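Local coordinates for toxin-like protein (Paenibacillus larvae subsp. larvae BRL-230010, PDB 5DZQ) that is a C3-like mono-ADP-ribosyltransferase toxin that probably transfers ADP-ribose from NAD+ to a protein target, as its relatives do to Rho GTPases, at residues K30-E33 against K34-A38; K45-T48 against A49-P53; D97-S100 against I101-K104; F54-Y57 against L58-N61. One frame throughout, in Å; residues are numbered along the deposited sequence.

Contacts 1, 2 and 4 follow one another through the helices 29-35, 38-49 and 51-60, while contact 3 lies in the turn after strand 91-97. Contacts 2 and 4 touch directly, with centres 12 Å apart: Y47 OH lies 3.1 Å from N55 ND2, a probable hydrogen bond, and the ring of F54 packs on Y47. Contacts 1 and 3 lie on opposite sides of the chain's centre, about 35 Å between centres. Y47 OH is hydrogen-bonded to S140 and D97 forms a salt bridge with R95; by sequence pattern these partners probably belong to the serine-threonine-serine and arginine motifs of this transferase family, which would place contacts 2 and 3 beside the NAD+ cleft.

Contact 1: residues K30-E33 against K34-A38; sequences KAWE and KKLRA
W32 swings its indole anti to the backbone N (chi1 -176°) and L36 holds CG anti to its carbonyl carbon (chi1 -62°), which brings the two side chains together one helical turn apart. They cross obliquely. L36 CD1 sits over one face of the indole, 4.1 Å from the centroid of the five-membered ring in a CH-pi contact, and L36 CD2 approaches W32 NE1 to 3.5 Å, a van der Waals contact. That indole N-H is hydrogen-bonded to A81 O.

On another side of the helix the extended E33 meets the curled K30: K30 NZ reaches E33 OE1 at 2.8 Å, a salt bridge on the syn lone pair of E33 OE1. K34 lays its aliphatic chain beside the backbone, with K34 CG 3.2 Å from K30 O. The same carbonyl accepts K34 N at 3.1 Å, the helical i to i+4 bond. Beyond it the spacing tightens to i+3, with K35 N to W32 O at 2.8 Å and L36 N to E33 O at 3.2 Å, as the helix ends.

R37 then takes the N-cap position of helix 38-49, its backbone N bonded to E40. W32 rests on V44 of that helix and L82 of helix 69-83, and L36 on K41 and A81, so helix 29-35 is seated against both.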
loop_
_atom_site.group_PDB
_atom_site.type_symbol
_atom_site.label_atom_id
_atom_site.label_comp_id
_atom_site.label_asym_id
_atom_site.label_seq_id
_atom_site.Cartn_x
_atom_site.Cartn_y
_atom_site.Cartn_z
ATOM N N LYS B 30 0.448 24.163 6.180
ATOM C CA LYS B 30 0.270 25.433 5.485
ATOM C C LYS B 30 1.586 26.189 5.319
ATOM O O LYS B 30 1.829 26.804 4.282
ATOM C CB LYS B 30 -0.735 26.312 6.234
ATOM C CG LYS B 30 -2.161 25.769 6.279
ATOM C CD LYS B 30 -2.980 26.212 5.067
ATOM C CE LYS B 30 -3.027 25.133 3.991
ATOM N NZ LYS B 30 -3.687 25.610 2.743
ATOM N N ALA B 31 2.426 26.151 6.347
ATOM C CA ALA B 31 3.704 26.860 6.320
ATOM C C ALA B 31 4.625 26.297 5.243
ATOM O O ALA B 31 5.290 27.043 4.518
ATOM C CB ALA B 31 4.378 26.785 7.681
ATOM N N TRP B 32 4.671 24.973 5.153
ATOM C CA TRP B 32 5.488 24.311 4.140
ATOM C C TRP B 32 4.947 24.615 2.749
ATOM O O TRP B 32 5.703 24.979 1.844
ATOM C CB TRP B 32 5.527 22.804 4.392
ATOM C CG TRP B 32 6.423 22.025 3.459
ATOM C CD1 TRP B 32 7.602 22.441 2.893
ATOM C CD2 TRP B 32 6.203 20.696 2.993
ATOM N NE1 TRP B 32 8.125 21.441 2.101
ATOM C CE2 TRP B 32 7.285 20.360 2.150
ATOM C CE3 TRP B 32 5.193 19.753 3.207
ATOM C CZ2 TRP B 32 7.382 19.121 1.525
ATOM C CZ3 TRP B 32 5.291 18.530 2.588
ATOM C CH2 TRP B 32 6.378 18.220 1.756
ATOM N N GLU B 33 3.633 24.486 2.593
ATOM C CA GLU B 33 2.975 24.723 1.308
ATOM C C GLU B 33 3.287 26.117 0.748
ATOM O O GLU B 33 3.448 26.286 -0.462
ATOM C CB GLU B 33 1.463 24.540 1.448
ATOM C CG GLU B 33 0.698 24.654 0.140
ATOM C CD GLU B 33 -0.802 24.775 0.345
ATOM O OE1 GLU B 33 -1.230 25.174 1.449
ATOM O OE2 GLU B 33 -1.555 24.472 -0.603
ATOM N N LYS B 34 3.384 27.108 1.630
ATOM C CA LYS B 34 3.679 28.474 1.195
ATOM C C LYS B 34 5.104 28.604 0.671
ATOM O O LYS B 34 5.404 29.492 -0.126
ATOM C CB LYS B 34 3.450 29.469 2.336
ATOM C CG LYS B 34 1.990 29.629 2.735
ATOM C CD LYS B 34 1.810 30.714 3.793
ATOM C CE LYS B 34 0.623 30.417 4.713
ATOM N NZ LYS B 34 -0.676 30.400 3.987
ATOM N N LYS B 35 5.981 27.706 1.107
ATOM C CA LYS B 35 7.372 27.728 0.669
ATOM C C LYS B 35 7.584 26.997 -0.650
ATOM O O LYS B 35 8.628 27.140 -1.278
ATOM C CB LYS B 35 8.281 27.113 1.740
ATOM C CG LYS B 35 8.543 28.006 2.952
ATOM C CD LYS B 35 9.747 27.506 3.746
ATOM C CE LYS B 35 10.194 28.509 4.802
ATOM N NZ LYS B 35 9.359 28.478 6.042
ATOM N N LEU B 36 6.609 26.196 -1.069
ATOM C CA LEU B 36 6.797 25.375 -2.260
ATOM C C LEU B 36 6.392 26.079 -3.550
ATOM O O LEU B 36 5.460 26.887 -3.579
ATOM C CB LEU B 36 6.013 24.072 -2.136
ATOM C CG LEU B 36 6.418 23.145 -0.993
ATOM C CD1 LEU B 36 5.525 21.910 -0.985
ATOM C CD2 LEU B 36 7.884 22.757 -1.130
ATOM N N ARG B 37 7.114 25.763 -4.616
ATOM C CA ARG B 37 6.721 26.154 -5.959
ATOM C C ARG B 37 5.515 25.321 -6.388
ATOM O O ARG B 37 5.244 24.276 -5.799
ATOM C CB ARG B 37 7.883 25.963 -6.929
ATOM C CG ARG B 37 9.091 26.840 -6.613
ATOM C CD ARG B 37 10.341 26.318 -7.313
ATOM N NE ARG B 37 10.162 26.212 -8.760
ATOM C CZ ARG B 37 10.479 27.170 -9.629
ATOM N NH1 ARG B 37 10.994 28.313 -9.200
ATOM N NH2 ARG B 37 10.284 26.983 -10.927
ATOM N N ALA B 38 4.799 25.774 -7.409
ATOM C CA ALA B 38 3.619 25.048 -7.873
ATOM C C ALA B 38 3.961 23.618 -8.305
ATOM O O ALA B 38 3.199 22.691 -8.037
ATOM C CB ALA B 38 2.950 25.802 -9.015
#

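Contact 2: residues K45-T48 against A49-P53; sequences KEYT and ANAKP
The turn that takes the chain from helix 38-49 into helix 51-60 is packed by Y47 and A51. Y47 CG is anti to the backbone N (chi1 166°), which carries the ring toward A51, and A51 CB sits over its face, 4.0 Å from the ring centroid and 28° off the normal, in a CH-pi contact. The methyl is closest to the hydroxyl end of the ring, with A51 CB 3.6 Å from Y47 CZ.

A49 N still makes the helical bond to K45 O at 3.1 Å. One residue on, N50 N bonds Y47 O at 3.0 Å, now an i to i+3 bond, and the extended phi of N50 breaks the helix there. A water bridges the break, donating to T48 O at 2.7 Å and accepting from A51 N at 3.2 Å.

The two helices belong to the helical part of the C3-like fold, and Y47 ties them to the sheet region: its hydroxyl bonds S140 as well as N55, and its ring meets Y138 edge-to-face. E46 forms a salt bridge with K74 of helix 69-83. N50 OD1 accepts T99 N of the second subunit, and A49 packs on M151 of that subunit.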
loop_
_atom_site.group_PDB
_atom_site.type_symbol
_atom_site.label_atom_id
_atom_site.label_comp_id
_atom_site.label_asym_id
_atom_site.label_seq_id
_atom_site.Cartn_x
_atom_site.Cartn_y
_atom_site.Cartn_z
ATOM N N LYS B 45 2.309 15.699 -4.017
ATOM C CA LYS B 45 1.043 14.975 -4.124
ATOM C C LYS B 45 1.154 13.756 -5.035
ATOM O O LYS B 45 0.539 12.716 -4.760
ATOM C CB LYS B 45 -0.059 15.904 -4.626
ATOM C CG LYS B 45 -0.467 16.953 -3.604
ATOM C CD LYS B 45 -1.802 17.561 -3.985
ATOM C CE LYS B 45 -2.156 18.730 -3.102
ATOM N NZ LYS B 45 -3.453 19.323 -3.546
ATOM N N GLU B 46 1.922 13.885 -6.119
ATOM C CA GLU B 46 2.163 12.750 -7.015
ATOM C C GLU B 46 2.759 11.581 -6.238
ATOM O O GLU B 46 2.272 10.447 -6.339
ATOM C CB GLU B 46 3.098 13.118 -8.178
ATOM C CG GLU B 46 3.389 11.919 -9.115
ATOM C CD GLU B 46 4.219 12.283 -10.345
ATOM O OE1 GLU B 46 5.060 11.463 -10.764
ATOM O OE2 GLU B 46 4.021 13.382 -10.900
ATOM N N TYR B 47 3.805 11.870 -5.469
ATOM C CA TYR B 47 4.458 10.878 -4.614
ATOM C C TYR B 47 3.476 10.253 -3.631
ATOM O O TYR B 47 3.385 9.024 -3.538
ATOM C CB TYR B 47 5.650 11.466 -3.805
ATOM C CG TYR B 47 6.041 10.486 -2.707
ATOM C CD1 TYR B 47 6.837 9.381 -2.986
ATOM C CD2 TYR B 47 5.524 10.607 -1.416
ATOM C CE1 TYR B 47 7.141 8.444 -1.988
ATOM C CE2 TYR B 47 5.807 9.680 -0.437
ATOM C CZ TYR B 47 6.613 8.595 -0.732
ATOM O OH TYR B 47 6.895 7.677 0.258
ATOM N N THR B 48 2.761 11.082 -2.876
ATOM C CA THR B 48 1.956 10.540 -1.778
ATOM C C THR B 48 0.880 9.601 -2.327
ATOM O O THR B 48 0.519 8.621 -1.678
ATOM C CB THR B 48 1.301 11.649 -0.917
ATOM O OG1 THR B 48 0.479 12.468 -1.738
ATOM C CG2 THR B 48 2.371 12.528 -0.248
ATOM N N ALA B 49 0.401 9.871 -3.539
ATOM C CA ALA B 49 -0.648 9.035 -4.146
ATOM C C ALA B 49 -0.089 7.839 -4.937
ATOM O O ALA B 49 -0.830 6.950 -5.340
ATOM C CB ALA B 49 -1.538 9.889 -5.063
ATOM N N ASN B 50 1.218 7.833 -5.177
ATOM C CA ASN B 50 1.833 6.816 -6.029
ATOM C C ASN B 50 3.176 6.426 -5.405
ATOM O O ASN B 50 4.196 6.362 -6.086
ATOM C CB ASN B 50 1.999 7.351 -7.471
ATOM C CG ASN B 50 2.309 6.264 -8.488
ATOM O OD1 ASN B 50 1.859 5.133 -8.351
ATOM N ND2 ASN B 50 3.056 6.620 -9.549
ATOM N N ALA B 51 3.184 6.208 -4.092
ATOM C CA ALA B 51 4.452 6.085 -3.365
ATOM C C ALA B 51 5.251 4.820 -3.693
ATOM O O ALA B 51 6.481 4.868 -3.797
ATOM C CB ALA B 51 4.202 6.151 -1.861
ATOM N N LYS B 52 4.565 3.685 -3.840
ATOM C CA LYS B 52 5.270 2.409 -4.006
ATOM C C LYS B 52 6.286 2.384 -5.173
ATOM O O LYS B 52 7.423 1.951 -4.978
ATOM C CB LYS B 52 4.257 1.259 -4.162
ATOM C CG LYS B 52 4.878 -0.094 -4.436
ATOM C CD LYS B 52 3.784 -1.134 -4.642
ATOM C CE LYS B 52 4.332 -2.448 -5.162
ATOM N NZ LYS B 52 5.378 -2.995 -4.257
ATOM N N PRO B 53 5.905 2.853 -6.379
ATOM C CA PRO B 53 6.920 2.794 -7.442
ATOM C C PRO B 53 8.178 3.641 -7.184
ATOM O O PRO B 53 9.265 3.227 -7.588
ATOM C CB PRO B 53 6.178 3.336 -8.676
ATOM C CG PRO B 53 4.751 3.222 -8.346
ATOM C CD PRO B 53 4.607 3.330 -6.887
HETATM O O HOH W 1 0.725 6.000 -2.093
#

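Contact 3: residues D97-S100 against I101-K104; sequences DDTS and IFGK
Van der Waals contact across the turn joins the D97 CB methylene to I101, the two side chains crossing at about a right angle. I101 CG2 lies 3.7 Å from D97 CB, and I101 CD1 touches the same carbon. I101 CG1 occupies the crowded position between its backbone N and carbonyl carbon (chi1 64°), which puts it over the centre of the F102 ring, 3.9 Å above the plane. F102 CD2 also comes 3.7 Å from T99 OG1, these side chains again at about a right angle.

Backbone hydrogen bonds run i to i+3 and define a short 3-10 turn. F102 N bonds T99 O at 3.1 Å and G103 N bonds S100 O at 3.1 Å, while I101 N to D98 O, at 3.5 Å, is straight but weak. G103 closes the turn at a positive phi of 99°, where a side chain would be jammed against the carbonyl O of F102.

Polar side chains bond at the start of the turn. D98 OD1 accepts S100 N at 3.1 Å on its anti side, an Asx turn that starts the 3-10 segment. D97 OD1 forms a salt bridge with R95, probably the arginine at the NAD+ cleft of this family. T99 OG1 bonds Q107 O, and D98 packs on N50 of the second subunit.

The turn leads from strand 91-97 into helix 104-107, with I101 and F102 both packed on V154 of the neighbouring strand 154-160.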
loop_
_atom_site.group_PDB
_atom_site.type_symbol
_atom_site.label_atom_id
_atom_site.label_comp_id
_atom_site.label_asym_id
_atom_site.label_seq_id
_atom_site.Cartn_x
_atom_site.Cartn_y
_atom_site.Cartn_z
ATOM N N ASP B 97 3.959 -2.309 9.537
ATOM C CA ASP B 97 4.602 -3.011 8.424
ATOM C C ASP B 97 4.321 -4.498 8.552
ATOM O O ASP B 97 4.022 -4.986 9.645
ATOM C CB ASP B 97 6.120 -2.753 8.398
ATOM C CG ASP B 97 6.487 -1.387 7.824
ATOM O OD1 ASP B 97 6.286 -1.175 6.600
ATOM O OD2 ASP B 97 6.990 -0.528 8.592
ATOM N N ASP B 98 4.393 -5.231 7.441
ATOM C CA ASP B 98 4.359 -6.676 7.549
ATOM C C ASP B 98 5.785 -7.166 7.755
ATOM O O ASP B 98 6.734 -6.382 7.729
ATOM C CB ASP B 98 3.696 -7.331 6.323
ATOM C CG ASP B 98 4.347 -6.939 5.007
ATOM O OD1 ASP B 98 5.593 -6.947 4.911
ATOM O OD2 ASP B 98 3.594 -6.640 4.051
ATOM N N THR B 99 5.933 -8.462 7.957
ATOM C CA THR B 99 7.209 -9.022 8.366
ATOM C C THR B 99 8.274 -9.019 7.260
ATOM O O THR B 99 9.439 -9.315 7.522
ATOM C CB THR B 99 7.016 -10.448 8.859
ATOM O OG1 THR B 99 8.295 -11.072 9.009
ATOM C CG2 THR B 99 6.196 -11.234 7.848
ATOM N N SER B 100 7.878 -8.680 6.033
ATOM C CA SER B 100 8.808 -8.683 4.904
ATOM C C SER B 100 9.926 -7.656 5.083
ATOM O O SER B 100 10.989 -7.791 4.484
ATOM C CB SER B 100 8.066 -8.428 3.581
ATOM O OG SER B 100 7.550 -7.106 3.514
ATOM N N ILE B 101 9.706 -6.645 5.923
ATOM C CA ILE B 101 10.749 -5.644 6.159
ATOM C C ILE B 101 11.988 -6.237 6.833
ATOM O O ILE B 101 13.025 -5.577 6.913
ATOM C CB ILE B 101 10.251 -4.481 7.030
ATOM C CG1 ILE B 101 9.879 -4.983 8.428
ATOM C CG2 ILE B 101 9.082 -3.762 6.360
ATOM C CD1 ILE B 101 9.598 -3.865 9.407
ATOM N N PHE B 102 11.880 -7.471 7.318
ATOM C CA PHE B 102 12.987 -8.126 8.014
ATOM C C PHE B 102 13.860 -8.985 7.098
ATOM O O PHE B 102 14.940 -9.410 7.504
ATOM C CB PHE B 102 12.465 -9.010 9.151
ATOM C CG PHE B 102 11.740 -8.252 10.221
ATOM C CD1 PHE B 102 12.258 -7.067 10.720
ATOM C CD2 PHE B 102 10.530 -8.713 10.709
ATOM C CE1 PHE B 102 11.582 -6.359 11.708
ATOM C CE2 PHE B 102 9.845 -8.007 11.693
ATOM C CZ PHE B 102 10.379 -6.832 12.190
ATOM N N GLY B 103 13.392 -9.261 5.886
ATOM C CA GLY B 103 14.130 -10.134 4.981
ATOM C C GLY B 103 13.616 -11.566 4.964
ATOM O O GLY B 103 12.776 -11.938 5.782
ATOM N N LYS B 104 14.135 -12.377 4.040
ATOM C CA LYS B 104 13.567 -13.700 3.774
ATOM C C LYS B 104 13.701 -14.680 4.933
ATOM O O LYS B 104 12.804 -15.491 5.168
ATOM C CB LYS B 104 14.208 -14.313 2.523
ATOM C CG LYS B 104 13.662 -13.784 1.201
ATOM C CD LYS B 104 14.212 -14.588 0.019
ATOM C CE LYS B 104 13.664 -14.084 -1.312
ATOM N NZ LYS B 104 14.269 -14.806 -2.471
#

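Contact 4: residues F54-Y57 against L58-N61; sequences FNTY and LRAN
R59 folds back along helix 51-60 to lie over N55. Its CB starts 3.4 Å from N55 O, and CG comes to 3.3 Å from the same oxygen. With CG anti to the carbonyl carbon (chi1 -72°) and the chain extended from there, R59 CD stays alongside that carbonyl while NE makes a salt bridge with E135. The flat tip then rests on the asparagine: N55 CB lies 3.3 Å above one face of the guanidinium, offset toward its rim, and is near CZ, NH1 and NH2 alike. The guanidinium and the N55 amide are turned 56° from each other, and N55 OD1 accepts Y138 N.

Helix 51-60 belongs to the helical part of the C3-like fold and packs against helix 69-83. Beneath these side chains it keeps regular i to i+4 bonds: L58 N to F54 O, R59 N to N55 O at 2.9 Å, and A60 N to T56 O. The series weakens at N61, the first residue to leave helical geometry. Here Y57 O receives two weak bonds, from N61 N at 3.5 Å and from N61 ND2 at 3.0 Å, so the asparagine folds back over its own helix end. That ND2 also stands over one face of the tyrosine ring, 3.5 Å from Y57 CE1, with the amide and ring planes 71° apart.

Y57 OH is gripped by D72 and by K68 N, and its ring packs on I71 and I75. L58 faces I75 too, and also touches L65 and Y138. T56 and Y57 meet Q107 and N108 of the second subunit, respectively.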
loop_
_atom_site.group_PDB
_atom_site.type_symbol
_atom_site.label_atom_id
_atom_site.label_comp_id
_atom_site.label_asym_id
_atom_site.label_seq_id
_atom_site.Cartn_x
_atom_site.Cartn_y
_atom_site.Cartn_z
ATOM N N PHE B 54 8.025 4.807 -6.560
ATOM C CA PHE B 54 9.173 5.599 -6.120
ATOM C C PHE B 54 10.034 4.794 -5.144
ATOM O O PHE B 54 11.254 4.698 -5.278
ATOM C CB PHE B 54 8.737 6.888 -5.411
ATOM C CG PHE B 54 8.203 7.953 -6.325
ATOM C CD1 PHE B 54 6.847 8.006 -6.633
ATOM C CD2 PHE B 54 9.046 8.917 -6.849
ATOM C CE1 PHE B 54 6.335 8.998 -7.468
ATOM C CE2 PHE B 54 8.547 9.911 -7.693
ATOM C CZ PHE B 54 7.190 9.952 -7.994
ATOM N N ASN B 55 9.394 4.249 -4.125
ATOM C CA ASN B 55 10.151 3.593 -3.064
ATOM C C ASN B 55 10.740 2.248 -3.456
ATOM O O ASN B 55 11.813 1.881 -2.974
ATOM C CB ASN B 55 9.278 3.452 -1.825
ATOM C CG ASN B 55 8.917 4.800 -1.223
ATOM O OD1 ASN B 55 9.645 5.770 -1.383
ATOM N ND2 ASN B 55 7.787 4.865 -0.540
ATOM N N THR B 56 10.069 1.497 -4.329
ATOM C CA THR B 56 10.655 0.236 -4.750
ATOM C C THR B 56 11.892 0.536 -5.621
ATOM O O THR B 56 12.896 -0.168 -5.544
ATOM C CB THR B 56 9.631 -0.661 -5.500
ATOM O OG1 THR B 56 9.084 0.052 -6.609
ATOM C CG2 THR B 56 8.504 -1.047 -4.575
ATOM N N TYR B 57 11.840 1.600 -6.418
ATOM C CA TYR B 57 13.018 2.017 -7.195
ATOM C C TYR B 57 14.195 2.378 -6.276
ATOM O O TYR B 57 15.341 1.969 -6.500
ATOM C CB TYR B 57 12.694 3.214 -8.097
ATOM C CG TYR B 57 13.919 3.856 -8.770
ATOM C CD1 TYR B 57 14.570 3.230 -9.823
ATOM C CD2 TYR B 57 14.411 5.091 -8.347
ATOM C CE1 TYR B 57 15.685 3.816 -10.445
ATOM C CE2 TYR B 57 15.520 5.682 -8.953
ATOM C CZ TYR B 57 16.155 5.043 -10.001
ATOM O OH TYR B 57 17.263 5.627 -10.606
ATOM N N LEU B 58 13.909 3.155 -5.243
ATOM C CA LEU B 58 14.957 3.611 -4.331
ATOM C C LEU B 58 15.558 2.436 -3.551
ATOM O O LEU B 58 16.783 2.338 -3.384
ATOM C CB LEU B 58 14.388 4.667 -3.376
ATOM C CG LEU B 58 14.107 6.020 -4.037
ATOM C CD1 LEU B 58 13.346 6.919 -3.100
ATOM C CD2 LEU B 58 15.428 6.694 -4.445
ATOM N N ARG B 59 14.699 1.533 -3.091
ATOM C CA ARG B 59 15.151 0.374 -2.326
ATOM C C ARG B 59 15.942 -0.596 -3.195
ATOM O O ARG B 59 16.910 -1.190 -2.737
ATOM C CB ARG B 59 13.965 -0.354 -1.681
ATOM C CG ARG B 59 13.349 0.399 -0.512
ATOM C CD ARG B 59 12.222 -0.382 0.114
ATOM N NE ARG B 59 11.346 0.494 0.875
ATOM C CZ ARG B 59 10.067 0.702 0.582
ATOM N NH1 ARG B 59 9.516 0.072 -0.449
ATOM N NH2 ARG B 59 9.337 1.525 1.328
ATOM N N ALA B 60 15.553 -0.736 -4.461
ATOM C CA ALA B 60 16.216 -1.689 -5.332
ATOM C C ALA B 60 17.688 -1.319 -5.491
ATOM O O ALA B 60 18.547 -2.187 -5.604
ATOM C CB ALA B 60 15.532 -1.743 -6.683
ATOM N N ASN B 61 17.972 -0.022 -5.472
ATOM C CA ASN B 61 19.321 0.462 -5.733
ATOM C C ASN B 61 20.004 1.026 -4.487
ATOM O O ASN B 61 21.008 1.750 -4.585
ATOM C CB ASN B 61 19.272 1.510 -6.838
ATOM C CG ASN B 61 18.657 0.968 -8.112
ATOM O OD1 ASN B 61 19.194 0.033 -8.712
ATOM N ND2 ASN B 61 17.529 1.549 -8.534
#